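Local atomic coordinates of L-Ala-D/L-Glu Epimerase (Escherichia coli, PDB entry 1JPD), a protein that belongs to the enolase superfamily, joining an N-terminal domain of the mandelate racemase and muconate lactonizing enzyme type to a TIM-barrel-like C-terminal domain. Residues K8-A13 / V34-E39; K43-C48 / T282-S287; L155-I160 / E182-E187; G188-C193 / E217-P222. One frame throughout, in Å; residues are numbered along the deposited sequence.

Contact 1 of 4, residues K8-A13 / V34-E39; sequences KVFEEA and VVELEE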
loop_
_atom_site.group_PDB
_atom_site.type_symbol
_atom_site.label_atom_id
_atom_site.label_comp_id
_atom_site.label_asym_id
_atom_site.label_seq_id
_atom_site.Cartn_x
_atom_site.Cartn_y
_atom_site.Cartn_z
ATOM N N LYS A 8 23.796 6.574 -4.480
ATOM C CA LYS A 8 23.461 6.650 -5.895
ATOM C C LYS A 8 21.949 6.794 -5.974
ATOM O O LYS A 8 21.206 5.998 -5.388
ATOM C CB LYS A 8 23.900 5.385 -6.638
ATOM C CG LYS A 8 25.403 5.243 -6.834
ATOM C CD LYS A 8 25.741 3.875 -7.417
ATOM C CE LYS A 8 27.242 3.621 -7.445
ATOM N NZ LYS A 8 27.547 2.196 -7.776
ATOM N N VAL A 9 21.500 7.824 -6.680
ATOM C CA VAL A 9 20.083 8.081 -6.833
ATOM C C VAL A 9 19.747 8.101 -8.306
ATOM O O VAL A 9 20.371 8.822 -9.080
ATOM C CB VAL A 9 19.702 9.437 -6.202
ATOM C CG1 VAL A 9 18.240 9.759 -6.470
ATOM C CG2 VAL A 9 19.951 9.389 -4.704
ATOM N N PHE A 10 18.777 7.291 -8.706
ATOM C CA PHE A 10 18.379 7.272 -10.105
ATOM C C PHE A 10 16.892 7.005 -10.290
ATOM O O PHE A 10 16.250 6.308 -9.501
ATOM C CB PHE A 10 19.236 6.280 -10.913
ATOM C CG PHE A 10 19.291 4.895 -10.339
ATOM C CD1 PHE A 10 18.476 3.888 -10.839
ATOM C CD2 PHE A 10 20.182 4.587 -9.316
ATOM C CE1 PHE A 10 18.549 2.595 -10.334
ATOM C CE2 PHE A 10 20.260 3.291 -8.801
ATOM C CZ PHE A 10 19.443 2.297 -9.315
ATOM N N GLU A 11 16.361 7.587 -11.352
ATOM C CA GLU A 11 14.955 7.513 -11.682
ATOM C C GLU A 11 14.648 6.425 -12.708
ATOM O O GLU A 11 15.413 6.225 -13.643
ATOM C CB GLU A 11 14.551 8.907 -12.174
ATOM C CG GLU A 11 13.251 9.047 -12.913
ATOM C CD GLU A 11 13.010 10.488 -13.315
ATOM O OE1 GLU A 11 13.992 11.169 -13.675
ATOM O OE2 GLU A 11 11.847 10.942 -13.280
ATOM N N GLU A 12 13.529 5.724 -12.520
ATOM C CA GLU A 12 13.116 4.659 -13.433
ATOM C C GLU A 12 11.625 4.677 -13.784
ATOM O O GLU A 12 10.769 4.616 -12.903
ATOM C CB GLU A 12 13.440 3.286 -12.836
ATOM C CG GLU A 12 14.909 3.001 -12.637
ATOM C CD GLU A 12 15.167 1.585 -12.148
ATOM O OE1 GLU A 12 14.241 0.967 -11.561
ATOM O OE2 GLU A 12 16.306 1.095 -12.341
ATOM N N ALA A 13 11.312 4.734 -15.073
ATOM C CA ALA A 13 9.920 4.718 -15.509
ATOM C C ALA A 13 9.599 3.362 -16.137
ATOM O O ALA A 13 9.918 3.121 -17.302
ATOM C CB ALA A 13 9.664 5.837 -16.516
ATOM N N VAL A 34 14.978 5.193 -7.292
ATOM C CA VAL A 34 15.778 4.217 -6.571
ATOM C C VAL A 34 16.971 4.853 -5.871
ATOM O O VAL A 34 17.586 5.787 -6.390
ATOM C CB VAL A 34 16.319 3.122 -7.517
ATOM C CG1 VAL A 34 17.014 2.043 -6.704
ATOM C CG2 VAL A 34 15.198 2.534 -8.348
ATOM N N VAL A 35 17.287 4.337 -4.689
ATOM C CA VAL A 35 18.428 4.815 -3.928
ATOM C C VAL A 35 19.285 3.635 -3.508
ATOM O O VAL A 35 18.833 2.739 -2.791
ATOM C CB VAL A 35 18.010 5.574 -2.665
ATOM C CG1 VAL A 35 19.239 5.812 -1.778
ATOM C CG2 VAL A 35 17.366 6.899 -3.053
ATOM N N GLU A 36 20.532 3.643 -3.957
ATOM C CA GLU A 36 21.463 2.579 -3.628
ATOM C C GLU A 36 22.523 3.102 -2.662
ATOM O O GLU A 36 23.210 4.079 -2.954
ATOM C CB GLU A 36 22.106 2.061 -4.912
ATOM C CG GLU A 36 23.156 0.994 -4.713
ATOM C CD GLU A 36 23.496 0.273 -6.005
ATOM O OE1 GLU A 36 24.652 -0.178 -6.141
ATOM O OE2 GLU A 36 22.605 0.145 -6.880
ATOM N N LEU A 37 22.631 2.458 -1.504
ATOM C CA LEU A 37 23.610 2.837 -0.482
ATOM C C LEU A 37 24.734 1.806 -0.457
ATOM O O LEU A 37 24.506 0.630 -0.730
ATOM C CB LEU A 37 22.949 2.901 0.902
ATOM C CG LEU A 37 21.781 3.869 1.101
ATOM C CD1 LEU A 37 21.267 3.754 2.519
ATOM C CD2 LEU A 37 22.225 5.288 0.815
ATOM N N GLU A 38 25.944 2.244 -0.128
ATOM C CA GLU A 38 27.083 1.331 -0.090
ATOM C C GLU A 38 27.973 1.504 1.138
ATOM O O GLU A 38 28.744 2.459 1.230
ATOM C CB GLU A 38 27.927 1.503 -1.349
ATOM C CG GLU A 38 29.134 0.583 -1.427
ATOM C CD GLU A 38 29.029 -0.415 -2.561
ATOM O OE1 GLU A 38 28.709 0.005 -3.695
ATOM O OE2 GLU A 38 29.275 -1.618 -2.328
ATOM N N GLU A 39 27.851 0.565 2.071
ATOM C CA GLU A 39 28.631 0.558 3.303
ATOM C C GLU A 39 29.761 -0.442 3.087
ATOM O O GLU A 39 29.843 -1.481 3.750
ATOM C CB GLU A 39 27.753 0.123 4.482
ATOM C CG GLU A 39 28.480 0.016 5.818
ATOM C CD GLU A 39 28.236 1.210 6.723
ATOM O OE1 GLU A 39 28.856 1.279 7.808
ATOM O OE2 GLU A 39 27.418 2.079 6.355
#

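Contact 2 of 4, residues K43-C48 / T282-S287; sequences KGTGEC and TSRAIS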
loop_
_atom_site.group_PDB
_atom_site.type_symbol
_atom_site.label_atom_id
_atom_site.label_comp_id
_atom_site.label_asym_id
_atom_site.label_seq_id
_atom_site.Cartn_x
_atom_site.Cartn_y
_atom_site.Cartn_z
ATOM N N LYS A 43 25.682 -3.449 -0.351
ATOM C CA LYS A 43 24.805 -2.462 -0.968
ATOM C C LYS A 43 23.399 -2.504 -0.381
ATOM O O LYS A 43 22.845 -3.577 -0.156
ATOM C CB LYS A 43 24.719 -2.692 -2.482
ATOM C CG LYS A 43 25.989 -2.357 -3.252
ATOM C CD LYS A 43 25.791 -2.498 -4.763
ATOM C CE LYS A 43 27.057 -2.115 -5.538
ATOM N NZ LYS A 43 26.872 -2.141 -7.023
ATOM N N GLY A 44 22.828 -1.331 -0.132
ATOM C CA GLY A 44 21.475 -1.255 0.391
ATOM C C GLY A 44 20.627 -0.568 -0.663
ATOM O O GLY A 44 20.966 0.527 -1.115
ATOM N N THR A 45 19.536 -1.201 -1.078
ATOM C CA THR A 45 18.696 -0.592 -2.099
ATOM C C THR A 45 17.277 -0.322 -1.637
ATOM O O THR A 45 16.605 -1.196 -1.096
ATOM C CB THR A 45 18.662 -1.451 -3.362
ATOM O OG1 THR A 45 19.996 -1.592 -3.865
ATOM C CG2 THR A 45 17.796 -0.793 -4.427
ATOM N N GLY A 46 16.835 0.908 -1.850
ATOM C CA GLY A 46 15.494 1.291 -1.453
ATOM C C GLY A 46 14.759 1.953 -2.599
ATOM O O GLY A 46 15.302 2.830 -3.270
ATOM N N GLU A 47 13.526 1.528 -2.839
ATOM C CA GLU A 47 12.735 2.101 -3.915
ATOM C C GLU A 47 11.534 2.858 -3.360
ATOM O O GLU A 47 11.103 2.621 -2.229
ATOM C CB GLU A 47 12.248 0.995 -4.853
ATOM C CG GLU A 47 11.331 1.469 -5.967
ATOM C CD GLU A 47 10.847 0.336 -6.844
ATOM O OE1 GLU A 47 11.706 -0.398 -7.375
ATOM O OE2 GLU A 47 9.616 0.182 -7.012
ATOM N N CYS A 48 11.010 3.783 -4.156
ATOM C CA CYS A 48 9.831 4.545 -3.767
ATOM C C CYS A 48 9.081 5.023 -5.007
ATOM O O CYS A 48 9.613 5.020 -6.127
ATOM C CB CYS A 48 10.209 5.741 -2.885
ATOM S SG CYS A 48 10.883 7.152 -3.760
ATOM N N THR A 282 8.013 -1.948 -8.270
ATOM C CA THR A 282 8.683 -3.191 -8.652
ATOM C C THR A 282 8.698 -4.051 -7.394
ATOM O O THR A 282 8.318 -3.579 -6.312
ATOM C CB THR A 282 10.144 -2.976 -9.097
ATOM O OG1 THR A 282 10.959 -2.711 -7.950
ATOM C CG2 THR A 282 10.246 -1.819 -10.072
ATOM N N SER A 283 9.142 -5.299 -7.524
ATOM C CA SER A 283 9.185 -6.198 -6.375
ATOM C C SER A 283 9.961 -5.611 -5.202
ATOM O O SER A 283 9.689 -5.939 -4.046
ATOM C CB SER A 283 9.790 -7.543 -6.769
ATOM O OG SER A 283 8.939 -8.235 -7.663
ATOM N N ARG A 284 10.915 -4.730 -5.496
ATOM C CA ARG A 284 11.724 -4.116 -4.452
ATOM C C ARG A 284 10.878 -3.455 -3.375
ATOM O O ARG A 284 11.176 -3.569 -2.190
ATOM C CB ARG A 284 12.687 -3.086 -5.056
ATOM C CG ARG A 284 13.925 -3.699 -5.724
ATOM C CD ARG A 284 14.844 -2.626 -6.293
ATOM N NE ARG A 284 14.112 -1.768 -7.219
ATOM C CZ ARG A 284 14.618 -1.254 -8.333
ATOM N NH1 ARG A 284 15.878 -1.502 -8.669
ATOM N NH2 ARG A 284 13.851 -0.519 -9.127
ATOM N N ALA A 285 9.814 -2.776 -3.785
ATOM C CA ALA A 285 8.948 -2.091 -2.831
ATOM C C ALA A 285 8.064 -3.047 -2.038
ATOM O O ALA A 285 7.779 -2.800 -0.870
ATOM C CB ALA A 285 8.086 -1.049 -3.550
ATOM N N ILE A 286 7.626 -4.134 -2.667
ATOM C CA ILE A 286 6.785 -5.093 -1.966
ATOM C C ILE A 286 7.632 -5.777 -0.893
ATOM O O ILE A 286 7.228 -5.852 0.271
ATOM C CB ILE A 286 6.205 -6.148 -2.932
ATOM C CG1 ILE A 286 5.453 -5.455 -4.067
ATOM C CG2 ILE A 286 5.234 -7.048 -2.194
ATOM C CD1 ILE A 286 4.345 -4.515 -3.580
ATOM N N SER A 287 8.814 -6.256 -1.284
ATOM C CA SER A 287 9.729 -6.918 -0.352
ATOM C C SER A 287 9.930 -6.066 0.892
ATOM O O SER A 287 9.926 -6.578 2.006
ATOM C CB SER A 287 11.099 -7.158 -0.999
ATOM O OG SER A 287 11.010 -8.018 -2.122
HETATM O O HOH W 1 12.440 -0.868 -1.891
#

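Contact 3 of 4, residues L155-I160 / E182-E187; sequences LDNHLI and ESWRAE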
loop_
_atom_site.group_PDB
_atom_site.type_symbol
_atom_site.label_atom_id
_atom_site.label_comp_id
_atom_site.label_asym_id
_atom_site.label_seq_id
_atom_site.Cartn_x
_atom_site.Cartn_y
_atom_site.Cartn_z
ATOM N N LEU A 155 -15.307 0.746 -7.384
ATOM C CA LEU A 155 -16.604 1.336 -7.705
ATOM C C LEU A 155 -16.550 2.856 -7.749
ATOM O O LEU A 155 -15.757 3.494 -7.047
ATOM C CB LEU A 155 -17.672 0.929 -6.678
ATOM C CG LEU A 155 -18.110 -0.526 -6.542
ATOM C CD1 LEU A 155 -19.133 -0.638 -5.414
ATOM C CD2 LEU A 155 -18.703 -1.007 -7.848
ATOM N N ASP A 156 -17.388 3.434 -8.596
ATOM C CA ASP A 156 -17.478 4.876 -8.672
ATOM C C ASP A 156 -18.835 5.196 -8.084
ATOM O O ASP A 156 -19.334 4.466 -7.239
ATOM C CB ASP A 156 -17.369 5.396 -10.115
ATOM C CG ASP A 156 -18.377 4.773 -11.059
ATOM O OD1 ASP A 156 -19.380 4.179 -10.593
ATOM O OD2 ASP A 156 -18.164 4.896 -12.288
ATOM N N ASN A 157 -19.451 6.264 -8.548
ATOM C CA ASN A 157 -20.734 6.654 -8.017
ATOM C C ASN A 157 -21.920 6.065 -8.776
ATOM O O ASN A 157 -23.064 6.409 -8.505
ATOM C CB ASN A 157 -20.809 8.177 -8.021
ATOM C CG ASN A 157 -21.671 8.711 -6.917
ATOM O OD1 ASN A 157 -21.463 8.390 -5.746
ATOM N ND2 ASN A 157 -22.649 9.532 -7.275
ATOM N N HIS A 158 -21.663 5.159 -9.707
ATOM C CA HIS A 158 -22.751 4.595 -10.490
ATOM C C HIS A 158 -23.089 3.133 -10.258
ATOM O O HIS A 158 -22.245 2.335 -9.853
ATOM C CB HIS A 158 -22.467 4.818 -11.972
ATOM C CG HIS A 158 -22.311 6.260 -12.333
ATOM N ND1 HIS A 158 -23.380 7.129 -12.396
ATOM C CD2 HIS A 158 -21.206 7.002 -12.578
ATOM C CE1 HIS A 158 -22.939 8.345 -12.662
ATOM N NE2 HIS A 158 -21.622 8.295 -12.776
ATOM N N LEU A 159 -24.350 2.807 -10.524
ATOM C CA LEU A 159 -24.881 1.459 -10.393
ATOM C C LEU A 159 -24.303 0.656 -9.230
ATOM O O LEU A 159 -23.954 -0.511 -9.395
ATOM C CB LEU A 159 -24.650 0.698 -11.697
ATOM C CG LEU A 159 -25.168 1.376 -12.965
ATOM C CD1 LEU A 159 -24.819 0.532 -14.172
ATOM C CD2 LEU A 159 -26.667 1.576 -12.869
ATOM N N ILE A 160 -24.216 1.265 -8.054
ATOM C CA ILE A 160 -23.669 0.572 -6.899
ATOM C C ILE A 160 -24.424 -0.699 -6.521
ATOM O O ILE A 160 -23.809 -1.713 -6.201
ATOM C CB ILE A 160 -23.618 1.494 -5.669
ATOM C CG1 ILE A 160 -22.679 2.665 -5.956
ATOM C CG2 ILE A 160 -23.161 0.720 -4.440
ATOM C CD1 ILE A 160 -21.335 2.243 -6.533
ATOM N N GLU A 182 -12.742 7.568 -2.969
ATOM C CA GLU A 182 -13.186 8.958 -2.829
ATOM C C GLU A 182 -14.282 9.445 -3.791
ATOM O O GLU A 182 -14.488 10.653 -3.927
ATOM C CB GLU A 182 -11.981 9.905 -2.940
ATOM C CG GLU A 182 -10.930 9.712 -1.871
ATOM C CD GLU A 182 -9.824 10.749 -1.928
ATOM O OE1 GLU A 182 -9.039 10.753 -2.899
ATOM O OE2 GLU A 182 -9.735 11.568 -0.992
ATOM N N SER A 183 -15.007 8.539 -4.436
ATOM C CA SER A 183 -16.033 8.972 -5.384
ATOM C C SER A 183 -17.454 9.037 -4.825
ATOM O O SER A 183 -18.354 9.568 -5.480
ATOM C CB SER A 183 -16.022 8.067 -6.619
ATOM O OG SER A 183 -16.406 6.747 -6.280
ATOM N N TRP A 184 -17.662 8.507 -3.622
ATOM C CA TRP A 184 -18.995 8.512 -3.019
ATOM C C TRP A 184 -19.295 9.802 -2.270
ATOM O O TRP A 184 -18.400 10.607 -2.028
ATOM C CB TRP A 184 -19.143 7.315 -2.080
ATOM C CG TRP A 184 -19.259 5.999 -2.802
ATOM C CD1 TRP A 184 -19.003 5.756 -4.126
ATOM C CD2 TRP A 184 -19.612 4.733 -2.227
ATOM N NE1 TRP A 184 -19.169 4.421 -4.405
ATOM C CE2 TRP A 184 -19.541 3.769 -3.260
ATOM C CE3 TRP A 184 -19.975 4.317 -0.937
ATOM C CZ2 TRP A 184 -19.822 2.419 -3.045
ATOM C CZ3 TRP A 184 -20.252 2.973 -0.724
ATOM C CH2 TRP A 184 -20.172 2.041 -1.773
ATOM N N ARG A 185 -20.557 10.001 -1.902
ATOM C CA ARG A 185 -20.941 11.210 -1.182
ATOM C C ARG A 185 -21.681 10.933 0.124
ATOM O O ARG A 185 -22.139 9.812 0.370
ATOM C CB ARG A 185 -21.783 12.113 -2.092
ATOM C CG ARG A 185 -21.001 12.701 -3.272
ATOM C CD ARG A 185 -19.903 13.683 -2.813
ATOM N NE ARG A 185 -19.095 14.167 -3.934
ATOM C CZ ARG A 185 -17.966 13.598 -4.361
ATOM N NH1 ARG A 185 -17.485 12.520 -3.757
ATOM N NH2 ARG A 185 -17.331 14.092 -5.417
ATOM N N ALA A 186 -21.780 11.966 0.958
ATOM C CA ALA A 186 -22.446 11.872 2.254
ATOM C C ALA A 186 -23.878 11.380 2.098
ATOM O O ALA A 186 -24.295 10.419 2.748
ATOM C CB ALA A 186 -22.431 13.233 2.947
ATOM N N GLU A 187 -24.620 12.051 1.227
ATOM C CA GLU A 187 -26.007 11.706 0.950
ATOM C C GLU A 187 -26.177 10.255 0.487
ATOM O O GLU A 187 -25.763 9.895 -0.615
ATOM C CB GLU A 187 -26.550 12.647 -0.124
ATOM C CG GLU A 187 -27.875 12.219 -0.739
ATOM C CD GLU A 187 -29.064 12.963 -0.164
ATOM O OE1 GLU A 187 -29.329 12.823 1.050
ATOM O OE2 GLU A 187 -29.734 13.691 -0.933
#

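Contact 4 of 4, residues G188-C193 / E217-P222; sequences GLAARC and ENFIHP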
loop_
_atom_site.group_PDB
_atom_site.type_symbol
_atom_site.label_atom_id
_atom_site.label_comp_id
_atom_site.label_asym_id
_atom_site.label_seq_id
_atom_site.Cartn_x
_atom_site.Cartn_y
_atom_site.Cartn_z
ATOM N N GLY A 188 -26.788 9.429 1.333
ATOM C CA GLY A 188 -27.025 8.041 0.976
ATOM C C GLY A 188 -25.889 7.095 1.290
ATOM O O GLY A 188 -25.966 5.904 0.983
ATOM N N LEU A 189 -24.836 7.611 1.910
ATOM C CA LEU A 189 -23.688 6.782 2.239
ATOM C C LEU A 189 -24.048 5.615 3.165
ATOM O O LEU A 189 -23.528 4.501 3.017
ATOM C CB LEU A 189 -22.603 7.644 2.877
ATOM C CG LEU A 189 -21.410 6.852 3.397
ATOM C CD1 LEU A 189 -20.741 6.125 2.248
ATOM C CD2 LEU A 189 -20.441 7.793 4.086
ATOM N N ALA A 190 -24.948 5.871 4.112
ATOM C CA ALA A 190 -25.373 4.849 5.067
ATOM C C ALA A 190 -26.132 3.706 4.399
ATOM O O ALA A 190 -25.810 2.534 4.604
ATOM C CB ALA A 190 -26.228 5.475 6.154
ATOM N N ALA A 191 -27.147 4.034 3.614
ATOM C CA ALA A 191 -27.909 3.006 2.924
ATOM C C ALA A 191 -26.994 2.117 2.062
ATOM O O ALA A 191 -27.207 0.900 1.953
ATOM C CB ALA A 191 -28.973 3.667 2.069
ATOM N N ARG A 192 -25.983 2.746 1.454
ATOM C CA ARG A 192 -25.026 2.036 0.611
ATOM C C ARG A 192 -24.202 1.092 1.428
ATOM O O ARG A 192 -24.048 -0.064 1.045
ATOM C CB ARG A 192 -24.087 2.977 -0.143
ATOM C CG ARG A 192 -24.733 3.569 -1.361
ATOM C CD ARG A 192 -23.774 4.500 -2.068
ATOM N NE ARG A 192 -24.331 5.050 -3.300
ATOM C CZ ARG A 192 -23.636 5.759 -4.188
ATOM N NH1 ARG A 192 -22.346 6.013 -3.989
ATOM N NH2 ARG A 192 -24.232 6.210 -5.284
ATOM N N CYS A 193 -23.665 1.574 2.547
ATOM C CA CYS A 193 -22.871 0.698 3.397
ATOM C C CYS A 193 -23.768 -0.451 3.824
ATOM O O CYS A 193 -23.325 -1.595 3.906
ATOM C CB CYS A 193 -22.345 1.434 4.632
ATOM S SG CYS A 193 -21.164 2.748 4.292
ATOM N N GLU A 217 -19.084 10.055 10.662
ATOM C CA GLU A 217 -19.336 10.011 12.101
ATOM C C GLU A 217 -20.826 10.073 12.406
ATOM O O GLU A 217 -21.243 9.895 13.553
ATOM C CB GLU A 217 -18.649 11.184 12.798
ATOM C CG GLU A 217 -17.145 11.122 12.781
ATOM C CD GLU A 217 -16.513 12.294 13.494
ATOM O OE1 GLU A 217 -16.922 13.440 13.210
ATOM O OE2 GLU A 217 -15.606 12.065 14.327
ATOM N N ASN A 218 -21.617 10.316 11.365
ATOM C CA ASN A 218 -23.059 10.449 11.485
ATOM C C ASN A 218 -23.887 9.173 11.365
ATOM O O ASN A 218 -25.101 9.247 11.185
ATOM C CB ASN A 218 -23.567 11.453 10.449
ATOM C CG ASN A 218 -22.814 12.769 10.492
ATOM O OD1 ASN A 218 -22.365 13.209 11.553
ATOM N ND2 ASN A 218 -22.689 13.417 9.335
ATOM N N PHE A 219 -23.262 8.006 11.448
ATOM C CA PHE A 219 -24.027 6.768 11.355
ATOM C C PHE A 219 -23.216 5.568 11.811
ATOM O O PHE A 219 -21.996 5.536 11.649
ATOM C CB PHE A 219 -24.559 6.565 9.923
ATOM C CG PHE A 219 -23.504 6.215 8.902
ATOM C CD1 PHE A 219 -23.115 4.887 8.706
ATOM C CD2 PHE A 219 -22.917 7.210 8.112
ATOM C CE1 PHE A 219 -22.157 4.551 7.737
ATOM C CE2 PHE A 219 -21.960 6.886 7.140
ATOM C CZ PHE A 219 -21.581 5.553 6.952
ATOM N N ILE A 220 -23.887 4.591 12.413
ATOM C CA ILE A 220 -23.198 3.394 12.880
ATOM C C ILE A 220 -22.829 2.562 11.653
ATOM O O ILE A 220 -23.701 2.079 10.925
ATOM C CB ILE A 220 -24.096 2.570 13.833
ATOM C CG1 ILE A 220 -24.541 3.453 15.002
ATOM C CG2 ILE A 220 -23.330 1.360 14.360
ATOM C CD1 ILE A 220 -25.619 2.837 15.877
ATOM N N HIS A 221 -21.530 2.408 11.428
ATOM C CA HIS A 221 -21.029 1.661 10.280
ATOM C C HIS A 221 -21.475 0.207 10.263
ATOM O O HIS A 221 -21.224 -0.539 11.206
ATOM C CB HIS A 221 -19.495 1.734 10.243
ATOM C CG HIS A 221 -18.958 3.129 10.136
ATOM N ND1 HIS A 221 -17.612 3.415 10.177
ATOM C CD2 HIS A 221 -19.591 4.317 9.992
ATOM C CE1 HIS A 221 -17.439 4.719 10.065
ATOM N NE2 HIS A 221 -18.624 5.290 9.950
ATOM N N PRO A 222 -22.158 -0.210 9.188
ATOM C CA PRO A 222 -22.632 -1.591 9.053
ATOM C C PRO A 222 -21.508 -2.566 8.688
ATOM O O PRO A 222 -21.671 -3.780 8.808
ATOM C CB PRO A 222 -23.704 -1.484 7.965
ATOM C CG PRO A 222 -23.221 -0.365 7.127
ATOM C CD PRO A 222 -22.768 0.646 8.158
#

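Contact 1 of 4, residues K8-A13 / V34-E39
F10 lays one face of its ring over V34, whose CB stands 3.9 Å from the centroid of the F10 ring in a CH-pi contact displaced toward the rim. The first torsion of F10 (chi1 53°) sets CG between the backbone N and the carbonyl carbon and swings the ring across to the neighbouring strand, where CZ of F10 meets CG1 of V34 at 3.6 Å. Valine suits this place because its branched end presents CB and both methyls to the aromatic face. CG2 of V34 also touches OE1 of E12, an oxygen held in turn by W14 and R284.

F10 and V34 form an antiparallel hydrogen-bonded pair, with F10 N to V34 O at 3.0 Å and V34 N to F10 O at 2.8 Å. K8 and E36 form the next such pair on this face. Their extended side chains run side by side, but NZ of K8 stays 4.1 Å from OE1 of E36, beyond a salt bridge, and that carboxylate is instead paired with K43. Between them V9 and V35, a non-hydrogen-bonded pair, turn to the other face, where CG2 of V9 lies 4.0 Å from CG2 of V35. Beta-branched and apolar, V9 packs on helix 58-66, and V35 on both 58-66 and 89-104. A mixed face of K8, F10, V34 and E36 and an apolar face against helices fit the three-stranded antiparallel meander that opens the N-terminal domain of the enolase superfamily.

Contact 2 of 4, residues K43-C48 / T282-S287
E47 reaches from its strand to the start of helix 283-289 with its chain fully stretched, CG anti to the backbone N (chi1 176°), which carries the carboxylate to T282 and R284. Glutamate suits the spot because its two oxygens can serve different donors. OE2 of E47 offers its syn lone pair to the backbone N of T282 at 2.9 Å in a nearly straight bond. OE1 of E47 is gripped side-on by R284, with NE and NH2 of R284 each 2.8 Å away in a salt bridge.

R284 manages this by a bend at chi3 (-56°), which turns the edge of the guanidinium onto the oxygen. The carboxylate and guanidinium planes are 84° apart. Both nitrogens meet OE1 on its anti side, somewhat out of the carboxylate plane, and leave OE2 to the backbone N of T282. The same NH2 has a second partner in E12, which probably steadies the charge. OG1 of T282 is modelled 2.5 Å from OE1 of E47, a value too short to trust in detail. At the N-cap position, T282 also accepts from the backbone N of R284 through OG1, as threonine often does there. Beyond the charges, CG2 of T45 rests 3.9 Å from CD of R284. A water takes the N-H of E47 and reaches weakly to the carbonyl of R284. This is the seam between the N-terminal domain and the barrel domain, the junction around which active sites of the enolase superfamily are built.

Contact 3 of 4, residues L155-I160 / E182-E187
Two neighbouring beta-to-alpha loops of the TIM-barrel-like domain meet here, one following strand 150-154 and the other strand 175-179, and W184 of the second spans the gap. Its indole NE1 donates to the backbone O of D156 at 2.8 Å. The bond is somewhat bent, at 138°, and the donor lies 48° above the carbonyl plane. With CG beside the backbone N (chi1 -72°), the indole is turned toward 155-160, and NE1 and CZ2 face that loop. CD1 of L155 stands at the ring edge, 3.9 Å from CZ2 of W184, while CD1 of I160 comes obliquely to 3.8 Å from that same CZ2. Both aliphatic side chains suit the hydrocarbon part of the indole. R192 adds a cation-pi contact to W184, and L189 and L196 of helix 189-198 also pack on it.

Nearer the bend, OG of S183 lies beside CA of D156 and is hydrogen-bonded to the carbonyl of A180. N157 brings OD1 near CA of W184, at 3.7 Å, while that oxygen takes its hydrogen bond from R192. D156 shapes its own loop: OD1 accepts from the backbone N of H158 in an Asx turn and pairs with R163.

The chemistry implies an attachment in which one N-H to carbonyl bond satisfies the buried indole nitrogen, L155 and I160 add apolar contact, N157 and S183 add packing by polar residues, and R192 probably links the loops by serving both W184 and N157.

Contact 4 of 4, residues G188-C193 / E217-P222
The F219 ring is the centre of the close-fitting part, inserted beside the first turn of helix 189-198. Over one face lies A190, its CB 4.1 Å from the centroid of the F219 ring in a CH-pi contact 17° off the ring normal. Alanine is small enough to let the aromatic face come up to the helix. At the ring edge stands L189: its CD2 is 3.5 Å from CE2 of F219, the two side chains crossing at about a right angle. L189 is placed there by CG anti to the backbone N (chi1 174°), and its other neighbours include W184, L208 and L216. SG of C193 approaches obliquely, 3.9 Å from CZ of F219, a sulfur-aromatic contact. On the opposite face of F219 sits H221 of its own segment, with NE2 4.2 Å above the plane; NE2 is hydrogen-bonded to the carbonyl O of L216, and ND1 to E245. P222 closes this end against C193, though the spacing modelled between them is too short to be relied on.

The solvent-facing side is looser. G188, A191, E217, N218 and I220 are exposed and make no contact across the two segments, and no hydrogen bond spans them, so dispersion and burial of apolar surface hold the pair. G188, at the N-cap position, has a positive phi (87°), which suits glycine. No alpha-helix connects strands 203-205 and 225-227, and an irregular chain packing on helix 189-198 instead is a local departure from the regular beta/alpha TIM-barrel pattern.

In the fold
From the N terminus, contact 1 first pairs strand 6-15 with strand 29-39 and closes a short loop. Strand 42-48 follows directly, joins the same sheet beside 29-39, and opens contact 2, which closes only some 234 residues later at helix 283-289. That long loop ties the N-terminal domain to the barrel domain and encloses contacts 3 and 4. These two come in series without crossing: 155-160 with 182-187, then 188-193 with 217-222. They touch through R192, which reaches N157 and W184, and through L189 against W184. Contacts 1 and 2 also touch, while contacts 1 and 3 lie on opposite sides of the chain's centre, their own centres about 40 Å apart.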